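Local coordinates for 15-O-acetyltransferase (Fusarium sporotrichioides, PDB 3FOT), which acetylates the 15-oxygen of trichothecene intermediates in the biosynthetic pathway that leads to mycotoxins such as T-2 toxin, at residues K45-L50 with V96-E101; D84-H89 with E109-N114; C252-S257 with R398-N403; P447-Q452 with G456-S461. All blocks are in the same frame, centred on the assembly; numbering follows the deposited sequence.

Contact 1: residues K45-L50 with V96-E101; sequences KNRRAL and VSWDDE
Trp98 carries this contact by bringing the six-membered part of its indole up against Asn46 and Arg47. The first set of interactions is van der Waals packing. Asn46 CG stands anti to the backbone N (chi1 -160°), and the side chain arrives at the rim of the indole, with Asn46 CB 3.7 Å from Trp98 CZ2. The amide plane is turned 61° from the ring, and Asn46 OD1 lies 3.8 Å from Trp98 CH2. Val96 shares the same neighbourhood: its CG2 sits 3.6 Å above one face of the Trp98 indole, toward the rim, and its CG1 approaches Asn46 OD1 at 4.1 Å.

A second kind of contact involves the guanidinium of Arg47. Trp98 CZ3 lies over one of its faces, 3.7 Å from Arg47 NH2, but the two planes are 45° apart and do not form a flat stack.

Polar bonding across the pair is absent, and the polar groups are satisfied elsewhere. Trp98 NE1 donates to Gly41 O, Asn46 ND2 to Val40 O and Asn185 OD1, while Arg47 forms a salt bridge with Glu43.

Each segment also has local bonds of its own. A Schellman motif with Ala49 at C-prime closes the helix, with Leu50 N and Arg48 N both bonded to Lys45 O. In the other segment, Glu101 N bonds Asp99 OD1 at 3.0 Å in an Asx turn.

The contact joins the C-terminal end of the short helix 43-46 and the residue after it to the end of strand 95-97, an outermost strand of a four-stranded antiparallel sheet, where Ser97 pairs with Ile105 of strand 105-109.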
# COMPACT_ATOMS: atom_id res chain seq x y z
N LYS A 45 -6.00 -0.27 -16.94
CA LYS A 45 -5.06 -0.80 -15.95
C LYS A 45 -5.77 -1.54 -14.83
O LYS A 45 -5.34 -2.64 -14.44
CB LYS A 45 -4.21 0.34 -15.39
CG LYS A 45 -3.45 1.10 -16.45
CD LYS A 45 -2.28 1.76 -15.79
CE LYS A 45 -1.74 2.93 -16.58
NZ LYS A 45 -1.10 2.46 -17.83
N ASN A 46 -6.84 -0.96 -14.31
CA ASN A 46 -7.64 -1.60 -13.27
C ASN A 46 -8.22 -2.96 -13.73
O ASN A 46 -8.25 -3.92 -12.95
CB ASN A 46 -8.73 -0.65 -12.79
CG ASN A 46 -9.26 -1.02 -11.43
OD1 ASN A 46 -10.20 -1.80 -11.33
ND2 ASN A 46 -8.63 -0.49 -10.35
N ARG A 47 -8.70 -3.03 -14.98
CA ARG A 47 -9.19 -4.31 -15.53
C ARG A 47 -8.12 -5.39 -15.62
O ARG A 47 -8.44 -6.58 -15.66
CB ARG A 47 -9.88 -4.11 -16.89
CG ARG A 47 -11.20 -3.41 -16.77
CD ARG A 47 -11.95 -3.33 -18.12
NE ARG A 47 -13.31 -2.83 -17.92
CZ ARG A 47 -14.35 -3.57 -17.53
NH1 ARG A 47 -14.22 -4.86 -17.26
NH2 ARG A 47 -15.53 -3.00 -17.39
N ARG A 48 -6.85 -4.98 -15.61
CA ARG A 48 -5.74 -5.91 -15.69
C ARG A 48 -5.04 -6.04 -14.34
O ARG A 48 -3.97 -6.63 -14.26
CB ARG A 48 -4.73 -5.44 -16.72
CG ARG A 48 -5.17 -5.66 -18.15
CD ARG A 48 -4.01 -5.31 -19.08
NE ARG A 48 -3.82 -3.86 -19.19
CZ ARG A 48 -2.67 -3.25 -19.46
NH1 ARG A 48 -1.55 -3.95 -19.62
NH2 ARG A 48 -2.64 -1.92 -19.56
N ALA A 49 -5.66 -5.49 -13.29
CA ALA A 49 -5.16 -5.59 -11.92
C ALA A 49 -3.77 -4.98 -11.75
O ALA A 49 -2.99 -5.43 -10.90
CB ALA A 49 -5.14 -7.06 -11.45
N LEU A 50 -3.46 -3.95 -12.55
CA LEU A 50 -2.10 -3.45 -12.65
C LEU A 50 -1.59 -2.82 -11.36
O LEU A 50 -0.39 -2.82 -11.15
CB LEU A 50 -1.90 -2.48 -13.82
CG LEU A 50 -2.06 -3.05 -15.24
CD1 LEU A 50 -1.46 -2.07 -16.24
CD2 LEU A 50 -1.44 -4.44 -15.35
N VAL A 96 -16.60 -0.93 -8.85
CA VAL A 96 -16.10 0.06 -9.77
C VAL A 96 -16.82 -0.05 -11.10
O VAL A 96 -17.15 -1.16 -11.56
CB VAL A 96 -14.58 -0.09 -10.00
CG1 VAL A 96 -14.23 -1.43 -10.64
CG2 VAL A 96 -14.06 1.06 -10.88
N SER A 97 -17.05 1.11 -11.71
CA SER A 97 -17.54 1.17 -13.09
C SER A 97 -16.89 2.34 -13.80
O SER A 97 -16.26 3.20 -13.17
CB SER A 97 -19.06 1.33 -13.14
OG SER A 97 -19.52 2.52 -12.53
N TRP A 98 -17.09 2.40 -15.11
CA TRP A 98 -16.53 3.48 -15.86
C TRP A 98 -17.55 3.98 -16.87
O TRP A 98 -18.39 3.21 -17.37
CB TRP A 98 -15.30 3.05 -16.65
CG TRP A 98 -14.14 2.67 -15.80
CD1 TRP A 98 -13.15 3.50 -15.34
CD2 TRP A 98 -13.86 1.37 -15.26
NE1 TRP A 98 -12.24 2.78 -14.58
CE2 TRP A 98 -12.65 1.48 -14.51
CE3 TRP A 98 -14.49 0.12 -15.36
CZ2 TRP A 98 -12.07 0.39 -13.86
CZ3 TRP A 98 -13.90 -0.98 -14.71
CH2 TRP A 98 -12.71 -0.83 -13.95
N ASP A 99 -17.43 5.26 -17.18
CA ASP A 99 -17.97 5.74 -18.47
C ASP A 99 -16.81 6.12 -19.38
O ASP A 99 -15.76 5.47 -19.35
CB ASP A 99 -18.97 6.88 -18.27
CG ASP A 99 -18.43 8.03 -17.45
OD1 ASP A 99 -17.19 8.25 -17.39
OD2 ASP A 99 -19.26 8.72 -16.87
N ASP A 100 -16.97 7.16 -20.19
CA ASP A 100 -15.92 7.48 -21.14
C ASP A 100 -14.82 8.37 -20.56
O ASP A 100 -13.76 8.54 -21.18
CB ASP A 100 -16.53 8.06 -22.42
CG ASP A 100 -17.44 7.05 -23.12
OD1 ASP A 100 -17.03 5.88 -23.30
OD2 ASP A 100 -18.56 7.42 -23.47
N GLU A 101 -15.05 8.88 -19.36
CA GLU A 101 -14.07 9.72 -18.68
C GLU A 101 -12.94 8.88 -18.11
O GLU A 101 -13.07 7.66 -17.94
CB GLU A 101 -14.71 10.55 -17.58
CG GLU A 101 -15.90 11.40 -18.03
CD GLU A 101 -16.35 12.38 -16.96
OE1 GLU A 101 -15.58 12.64 -16.01
OE2 GLU A 101 -17.49 12.91 -17.09

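Contact 2: residues D84-H89 with E109-N114; sequences DARFEH and ESPESN
Arg86 reaches from the last turns of its helix to Pro111 and Glu109, and its side chain makes nearly the whole contact. The CB bond already points toward the loop. With CG anti to the backbone N (chi1 178°) and the chain fully extended as far as NE, the guanidinium is carried the full length of the side chain before it meets the other segment. Arg86 NE is the first atom to touch it, 3.9 Å from Pro111 CG, and it also donates to Tyr108 OH.

At CZ the proline ring lies directly over the flat group: Pro111 CG is 3.6 Å above the centre of the guanidinium plane. Arg86 NH1 lies 4.0 Å from Pro111 CG and is hydrogen-bonded to a bound glycerol, probably from the crystallisation liquor. NH2 ends the chain at a point where two kinds of neighbour meet. Pro111 CD is 3.5 Å from Arg86 NH2 over the face, whereas Glu109 O lies at the edge, in the plane, 2.9 Å from Arg86 NH2. Pro111 therefore covers a face of the group, and the backbone oxygen of Glu109 lies at the rim. Trp120 adds a cation-pi interaction to the same guanidinium.

The helix that presents Arg86 is closing here: His89 N still bonds Ala85 O at 2.7 Å, but His89 itself has left helical geometry. On the other side, Ser113 is the N-cap of helix 114-124, its OG bonded to Ser116 N. Here an extended arginine of helix 71-88 bridges to the connection between a sheet strand, 105-109, and an N-capped helix, a strand-loop-helix junction.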
# COMPACT_ATOMS: atom_id res chain seq x y z
N ASP A 84 -19.13 -8.01 9.96
CA ASP A 84 -18.99 -6.95 10.95
C ASP A 84 -18.16 -5.81 10.37
O ASP A 84 -18.47 -4.64 10.57
CB ASP A 84 -18.30 -7.45 12.23
CG ASP A 84 -19.14 -8.44 13.00
OD1 ASP A 84 -20.39 -8.49 12.77
OD2 ASP A 84 -18.53 -9.16 13.85
N ALA A 85 -17.09 -6.18 9.64
CA ALA A 85 -16.15 -5.20 9.12
C ALA A 85 -16.81 -4.36 8.02
O ALA A 85 -16.53 -3.17 7.90
CB ALA A 85 -14.91 -5.87 8.61
N ARG A 86 -17.69 -4.99 7.24
CA ARG A 86 -18.42 -4.30 6.17
C ARG A 86 -19.30 -3.22 6.79
O ARG A 86 -19.40 -2.12 6.26
CB ARG A 86 -19.28 -5.27 5.35
CG ARG A 86 -20.09 -4.50 4.26
CD ARG A 86 -20.77 -5.41 3.30
NE ARG A 86 -21.56 -4.68 2.31
CZ ARG A 86 -22.00 -5.19 1.16
NH1 ARG A 86 -21.72 -6.45 0.81
NH2 ARG A 86 -22.73 -4.42 0.34
N PHE A 87 -19.92 -3.56 7.92
CA PHE A 87 -20.70 -2.58 8.67
C PHE A 87 -19.87 -1.40 9.16
O PHE A 87 -20.27 -0.25 8.98
CB PHE A 87 -21.47 -3.21 9.83
CG PHE A 87 -22.54 -2.32 10.37
CD1 PHE A 87 -23.80 -2.31 9.77
CD2 PHE A 87 -22.26 -1.43 11.41
CE1 PHE A 87 -24.80 -1.44 10.24
CE2 PHE A 87 -23.27 -0.56 11.88
CZ PHE A 87 -24.52 -0.58 11.29
N GLU A 88 -18.70 -1.68 9.74
CA GLU A 88 -17.81 -0.63 10.21
C GLU A 88 -17.21 0.20 9.07
O GLU A 88 -17.10 1.44 9.18
CB GLU A 88 -16.66 -1.24 11.00
CG GLU A 88 -17.07 -1.92 12.31
CD GLU A 88 -15.86 -2.20 13.20
OE1 GLU A 88 -14.71 -1.87 12.81
OE2 GLU A 88 -16.05 -2.71 14.32
N HIS A 89 -16.79 -0.49 8.01
CA HIS A 89 -16.00 0.11 6.92
C HIS A 89 -16.41 -0.48 5.57
O HIS A 89 -15.79 -1.40 5.05
CB HIS A 89 -14.50 -0.04 7.21
CG HIS A 89 -14.11 0.59 8.51
ND1 HIS A 89 -14.25 1.94 8.74
CD2 HIS A 89 -13.65 0.06 9.66
CE1 HIS A 89 -13.88 2.22 9.97
NE2 HIS A 89 -13.50 1.09 10.55
N GLU A 109 -23.52 -0.17 -2.45
CA GLU A 109 -24.93 -0.51 -2.24
C GLU A 109 -25.07 -1.42 -1.02
O GLU A 109 -24.37 -2.43 -0.90
CB GLU A 109 -25.52 -1.16 -3.50
CG GLU A 109 -26.99 -1.58 -3.37
CD GLU A 109 -27.51 -2.31 -4.60
OE1 GLU A 109 -26.72 -2.89 -5.38
OE2 GLU A 109 -28.75 -2.31 -4.79
N SER A 110 -25.96 -1.05 -0.11
CA SER A 110 -26.28 -1.93 1.03
C SER A 110 -26.81 -3.27 0.55
O SER A 110 -27.50 -3.33 -0.47
CB SER A 110 -27.33 -1.31 1.91
OG SER A 110 -26.79 -0.33 2.72
N PRO A 111 -26.50 -4.37 1.27
CA PRO A 111 -27.09 -5.66 0.91
C PRO A 111 -28.62 -5.59 0.91
O PRO A 111 -29.21 -4.96 1.79
CB PRO A 111 -26.59 -6.61 2.02
CG PRO A 111 -25.29 -5.96 2.48
CD PRO A 111 -25.57 -4.48 2.42
N GLU A 112 -29.22 -6.20 -0.10
CA GLU A 112 -30.68 -6.24 -0.24
C GLU A 112 -31.36 -7.04 0.86
O GLU A 112 -32.55 -6.88 1.11
CB GLU A 112 -31.06 -6.81 -1.61
CG GLU A 112 -30.39 -8.14 -1.96
CD GLU A 112 -31.24 -9.01 -2.87
OE1 GLU A 112 -31.31 -8.72 -4.08
OE2 GLU A 112 -31.81 -10.01 -2.37
N SER A 113 -30.59 -7.91 1.51
CA SER A 113 -31.08 -8.76 2.58
C SER A 113 -29.90 -9.30 3.36
O SER A 113 -28.77 -9.30 2.87
CB SER A 113 -31.89 -9.94 2.02
OG SER A 113 -31.07 -10.83 1.27
N ASN A 114 -30.16 -9.78 4.57
CA ASN A 114 -29.11 -10.39 5.36
C ASN A 114 -28.55 -11.65 4.65
O ASN A 114 -27.34 -11.91 4.71
CB ASN A 114 -29.58 -10.63 6.81
CG ASN A 114 -29.81 -9.32 7.59
OD1 ASN A 114 -29.05 -8.98 8.52
ND2 ASN A 114 -30.84 -8.57 7.23

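Contact 3: residues C252-S257 with R398-N403; sequences CTEYTS and RQWLEN
The indole of Trp400 is the flat group that meets Glu254 and Tyr255, both approaching it obliquely along its six-membered ring. Glu254 OE2 comes to 3.7 Å from Trp400 CZ2, with the carboxylate plane turned 51° from the ring. One atom further along the indole, Tyr255 CB packs 3.8 Å from Trp400 CH2, an apolar contact close enough to the helix backbone that Tyr255 N is 3.9 Å from the same CH2. Lys251 also meets the indole, through a cation-pi interaction, and makes a weak, long ion pair with Glu254.

The side chains of Glu254 and Tyr255 leave the helix with CG anti to the backbone N. For Tyr255 (chi1 178°) this leaves CB against Trp400 while the phenol leads away from it, and its OH is hydrogen-bonded to Glu417 OE1. The contact packs the middle of helix 246-264 against the C-terminal turn of helix 379-401, in a member of the BAHD superfamily of CoA-dependent acyltransferases. Tyr255 lies close to the substrate site: its side chain is about 4 Å, between nearest atoms, from that of His414, which binds 15-deacetylcalonectrin.

Strand 358-365 also touches both aromatic residues: Val362 packs against Tyr255 and Trp400 alike, Ala360 against Tyr255, and Ala361 against the indole of Trp400.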
# COMPACT_ATOMS: atom_id res chain seq x y z
N CYS A 252 1.46 23.40 -7.75
CA CYS A 252 0.93 22.30 -8.58
C CYS A 252 1.71 22.12 -9.87
O CYS A 252 2.05 20.99 -10.28
CB CYS A 252 -0.56 22.48 -8.91
SG CYS A 252 -1.64 22.33 -7.51
N THR A 253 2.01 23.25 -10.53
CA THR A 253 2.79 23.26 -11.76
C THR A 253 4.24 22.78 -11.52
O THR A 253 4.84 22.11 -12.37
CB THR A 253 2.78 24.67 -12.38
OG1 THR A 253 1.46 24.96 -12.84
CG2 THR A 253 3.74 24.77 -13.56
N GLU A 254 4.80 23.12 -10.36
CA GLU A 254 6.12 22.65 -10.01
C GLU A 254 6.12 21.12 -9.92
O GLU A 254 7.03 20.46 -10.43
CB GLU A 254 6.58 23.21 -8.66
CG GLU A 254 8.03 22.87 -8.37
CD GLU A 254 8.46 23.29 -6.98
OE1 GLU A 254 7.78 24.12 -6.35
OE2 GLU A 254 9.51 22.78 -6.52
N TYR A 255 5.07 20.57 -9.31
CA TYR A 255 4.95 19.11 -9.26
C TYR A 255 4.75 18.48 -10.65
O TYR A 255 5.45 17.53 -11.01
CB TYR A 255 3.90 18.63 -8.25
CG TYR A 255 3.79 17.12 -8.29
CD1 TYR A 255 4.54 16.31 -7.41
CD2 TYR A 255 2.99 16.48 -9.24
CE1 TYR A 255 4.46 14.89 -7.48
CE2 TYR A 255 2.92 15.08 -9.31
CZ TYR A 255 3.66 14.30 -8.44
OH TYR A 255 3.53 12.92 -8.56
N THR A 256 3.79 18.98 -11.44
CA THR A 256 3.53 18.36 -12.75
C THR A 256 4.73 18.48 -13.69
O THR A 256 5.01 17.56 -14.47
CB THR A 256 2.24 18.88 -13.42
OG1 THR A 256 2.38 20.28 -13.70
CG2 THR A 256 1.04 18.66 -12.49
N SER A 257 5.47 19.59 -13.60
CA SER A 257 6.71 19.74 -14.35
C SER A 257 7.75 18.70 -13.95
O SER A 257 8.37 18.08 -14.82
CB SER A 257 7.26 21.16 -14.22
OG SER A 257 6.42 22.05 -14.94
N ARG A 398 10.36 18.85 3.46
CA ARG A 398 9.94 20.09 4.13
C ARG A 398 9.27 21.11 3.19
O ARG A 398 8.25 21.69 3.54
CB ARG A 398 11.13 20.73 4.87
CG ARG A 398 10.77 21.55 6.08
N GLN A 399 9.81 21.28 1.98
CA GLN A 399 9.24 22.19 0.99
C GLN A 399 7.82 21.81 0.61
O GLN A 399 7.08 22.61 0.06
CB GLN A 399 10.09 22.23 -0.29
N TRP A 400 7.45 20.57 0.88
CA TRP A 400 6.15 20.09 0.45
C TRP A 400 5.25 19.90 1.65
O TRP A 400 4.14 20.41 1.68
CB TRP A 400 6.30 18.81 -0.38
CG TRP A 400 7.03 19.11 -1.68
CD1 TRP A 400 8.38 19.11 -1.88
CD2 TRP A 400 6.44 19.50 -2.92
NE1 TRP A 400 8.67 19.46 -3.17
CE2 TRP A 400 7.50 19.72 -3.83
CE3 TRP A 400 5.12 19.69 -3.35
CZ2 TRP A 400 7.28 20.12 -5.16
CZ3 TRP A 400 4.90 20.09 -4.66
CH2 TRP A 400 5.97 20.30 -5.56
N LEU A 401 5.75 19.18 2.65
CA LEU A 401 4.95 18.78 3.79
C LEU A 401 4.50 19.93 4.70
O LEU A 401 3.47 19.82 5.35
CB LEU A 401 5.69 17.74 4.62
CG LEU A 401 6.27 16.48 3.96
CD1 LEU A 401 6.92 15.63 5.06
CD2 LEU A 401 5.26 15.67 3.16
N GLU A 402 5.26 21.02 4.73
CA GLU A 402 4.92 22.14 5.62
C GLU A 402 3.81 23.01 5.02
O GLU A 402 3.34 23.95 5.66
CB GLU A 402 6.16 22.97 5.95
CG GLU A 402 7.29 22.18 6.62
CD GLU A 402 6.87 21.38 7.83
OE1 GLU A 402 6.45 21.99 8.85
OE2 GLU A 402 6.98 20.14 7.78
N ASN A 403 3.37 22.69 3.81
CA ASN A 403 2.36 23.48 3.15
C ASN A 403 0.93 23.04 3.46
O ASN A 403 0.59 21.88 3.23
CB ASN A 403 2.58 23.44 1.66
CG ASN A 403 2.06 24.65 1.01
OD1 ASN A 403 0.89 24.99 1.17
ND2 ASN A 403 2.94 25.36 0.31

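Contact 4: residues P447-Q452 with G456-S461; sequences PHEIKQ and GENVLS
Lys451 and Asn458 run side by side in the same direction across this hairpin, and Lys451 NZ donates to Asn458 OD1 at 3.0 Å, tilted 32° from the carbonyl plane of the amide. A weak bond from the same ammonium reaches Gly456 O. A bend at chi4 (-92°) turns the lysine's end toward these oxygens. Glu449 instead lies across Asn458: its aliphatic part meets the amide, with Glu449 CB 3.5 Å from Asn458 OD1, and the carboxylate and amide planes are only 23° apart.

Ile450 and Leu460 point the same way from a hydrogen-bonded antiparallel pair, and their tips touch, CD1 to CD1, at 4.1 Å. Helix 191-205 covers Ile450 through Phe202 and Val205, while Leu59 of strand 53-61 touches both residues. Between this pair and that of Lys451 with Asn458 the register slips by one residue. This is a classic beta bulge, in which Val459 and Leu460 both face Ile450, so that Ile450 O accepts from Val459 N at 2.8 Å and from Leu460 N at 3.1 Å. The bulge lies in the hairpin that forms the 449-452 edge of a six-stranded mixed sheet.

Val459 CG2 packs against Gln452, 3.6 Å from Gln452 N. Gln452 and Glu457 extend alongside each other, Gln452 OE1 is hydrogen-bonded to Thr455 OG1, and Gly456 N donates to Gln452 O at 2.8 Å.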
# COMPACT_ATOMS: atom_id res chain seq x y z
N PRO A 447 -2.66 -6.04 14.76
CA PRO A 447 -2.19 -6.53 16.05
C PRO A 447 -1.17 -7.67 15.97
O PRO A 447 -1.12 -8.41 14.99
CB PRO A 447 -3.47 -7.04 16.72
CG PRO A 447 -4.36 -7.45 15.58
CD PRO A 447 -4.01 -6.53 14.42
N HIS A 448 -0.36 -7.82 17.02
CA HIS A 448 0.58 -8.96 17.05
C HIS A 448 -0.11 -10.32 17.16
O HIS A 448 0.48 -11.35 16.76
CB HIS A 448 1.51 -8.83 18.24
CG HIS A 448 2.64 -7.87 18.03
ND1 HIS A 448 3.53 -7.56 19.05
CD2 HIS A 448 3.02 -7.15 16.96
CE1 HIS A 448 4.43 -6.72 18.58
NE2 HIS A 448 4.14 -6.43 17.32
N GLU A 449 -1.31 -10.35 17.73
CA GLU A 449 -2.03 -11.62 17.87
C GLU A 449 -3.50 -11.47 17.55
O GLU A 449 -4.10 -10.38 17.69
CB GLU A 449 -1.90 -12.20 19.30
CG GLU A 449 -0.49 -12.38 19.84
CD GLU A 449 0.05 -11.17 20.58
OE1 GLU A 449 -0.73 -10.25 20.93
OE2 GLU A 449 1.26 -11.16 20.84
N ILE A 450 -4.09 -12.59 17.11
CA ILE A 450 -5.52 -12.76 17.08
C ILE A 450 -5.84 -13.50 18.39
O ILE A 450 -5.24 -14.55 18.67
CB ILE A 450 -5.97 -13.60 15.86
CG1 ILE A 450 -5.69 -12.84 14.57
CG2 ILE A 450 -7.47 -13.90 15.95
CD1 ILE A 450 -5.78 -13.66 13.28
N LYS A 451 -6.76 -12.94 19.16
CA LYS A 451 -7.15 -13.45 20.49
C LYS A 451 -8.60 -13.92 20.46
O LYS A 451 -9.40 -13.42 19.66
CB LYS A 451 -7.04 -12.36 21.55
CG LYS A 451 -5.61 -11.96 21.83
CD LYS A 451 -5.55 -10.74 22.72
CE LYS A 451 -4.10 -10.37 22.96
NZ LYS A 451 -3.63 -11.04 24.19
N GLN A 452 -8.94 -14.87 21.33
CA GLN A 452 -10.34 -15.15 21.68
C GLN A 452 -10.76 -14.03 22.63
O GLN A 452 -10.25 -13.93 23.76
CB GLN A 452 -10.46 -16.50 22.38
CG GLN A 452 -11.89 -16.88 22.72
CD GLN A 452 -12.00 -18.18 23.48
OE1 GLN A 452 -11.03 -18.65 24.07
NE2 GLN A 452 -13.19 -18.74 23.50
N GLY A 456 -9.36 -13.46 26.33
CA GLY A 456 -8.04 -12.84 26.21
C GLY A 456 -6.92 -13.78 25.77
O GLY A 456 -5.77 -13.36 25.67
N GLU A 457 -7.25 -15.04 25.49
CA GLU A 457 -6.24 -16.04 25.10
C GLU A 457 -5.75 -15.81 23.68
O GLU A 457 -6.55 -15.59 22.76
CB GLU A 457 -6.82 -17.45 25.21
CG GLU A 457 -7.10 -17.90 26.64
CD GLU A 457 -7.88 -19.21 26.68
OE1 GLU A 457 -8.95 -19.29 26.04
OE2 GLU A 457 -7.40 -20.15 27.34
N ASN A 458 -4.43 -15.87 23.50
CA ASN A 458 -3.86 -15.79 22.16
C ASN A 458 -4.23 -17.05 21.42
O ASN A 458 -4.21 -18.15 22.00
CB ASN A 458 -2.34 -15.67 22.22
CG ASN A 458 -1.86 -14.32 22.67
OD1 ASN A 458 -2.55 -13.32 22.51
ND2 ASN A 458 -0.65 -14.29 23.24
N VAL A 459 -4.57 -16.88 20.14
CA VAL A 459 -4.96 -17.98 19.30
C VAL A 459 -4.02 -18.09 18.10
O VAL A 459 -3.47 -19.16 17.84
CB VAL A 459 -6.43 -17.82 18.85
CG1 VAL A 459 -6.78 -18.87 17.84
CG2 VAL A 459 -7.39 -17.92 20.10
N LEU A 460 -3.82 -16.98 17.38
CA LEU A 460 -2.89 -16.99 16.24
C LEU A 460 -1.89 -15.86 16.40
O LEU A 460 -2.27 -14.73 16.67
CB LEU A 460 -3.65 -16.87 14.91
CG LEU A 460 -4.47 -18.12 14.55
CD1 LEU A 460 -5.61 -17.74 13.59
CD2 LEU A 460 -3.60 -19.16 13.92
N SER A 461 -0.61 -16.19 16.26
CA SER A 461 0.44 -15.17 16.33
C SER A 461 0.67 -14.63 14.94
O SER A 461 0.79 -15.42 13.98
CB SER A 461 1.74 -15.79 16.82
OG SER A 461 2.70 -14.75 16.97

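From the N terminus, residues 45-50 open contact 1, and residues 84-89 open contact 2 before contact 1 closes at 96-101; contact 2 then closes at 109-114. The two therefore cross, tying helices 43-46 and 71-88 to the four-stranded antiparallel sheet and the loop that follows it, although they do not touch and their nearest atoms are about 9 Å apart. Contact 3 comes later in series and closes a loop of 140 residues between helices 246-264 and 379-401. Contact 4 is last and most local, a hairpin closed over three residues at the edge of the six-stranded sheet, on the opposite side of the chain's centre from contact 3.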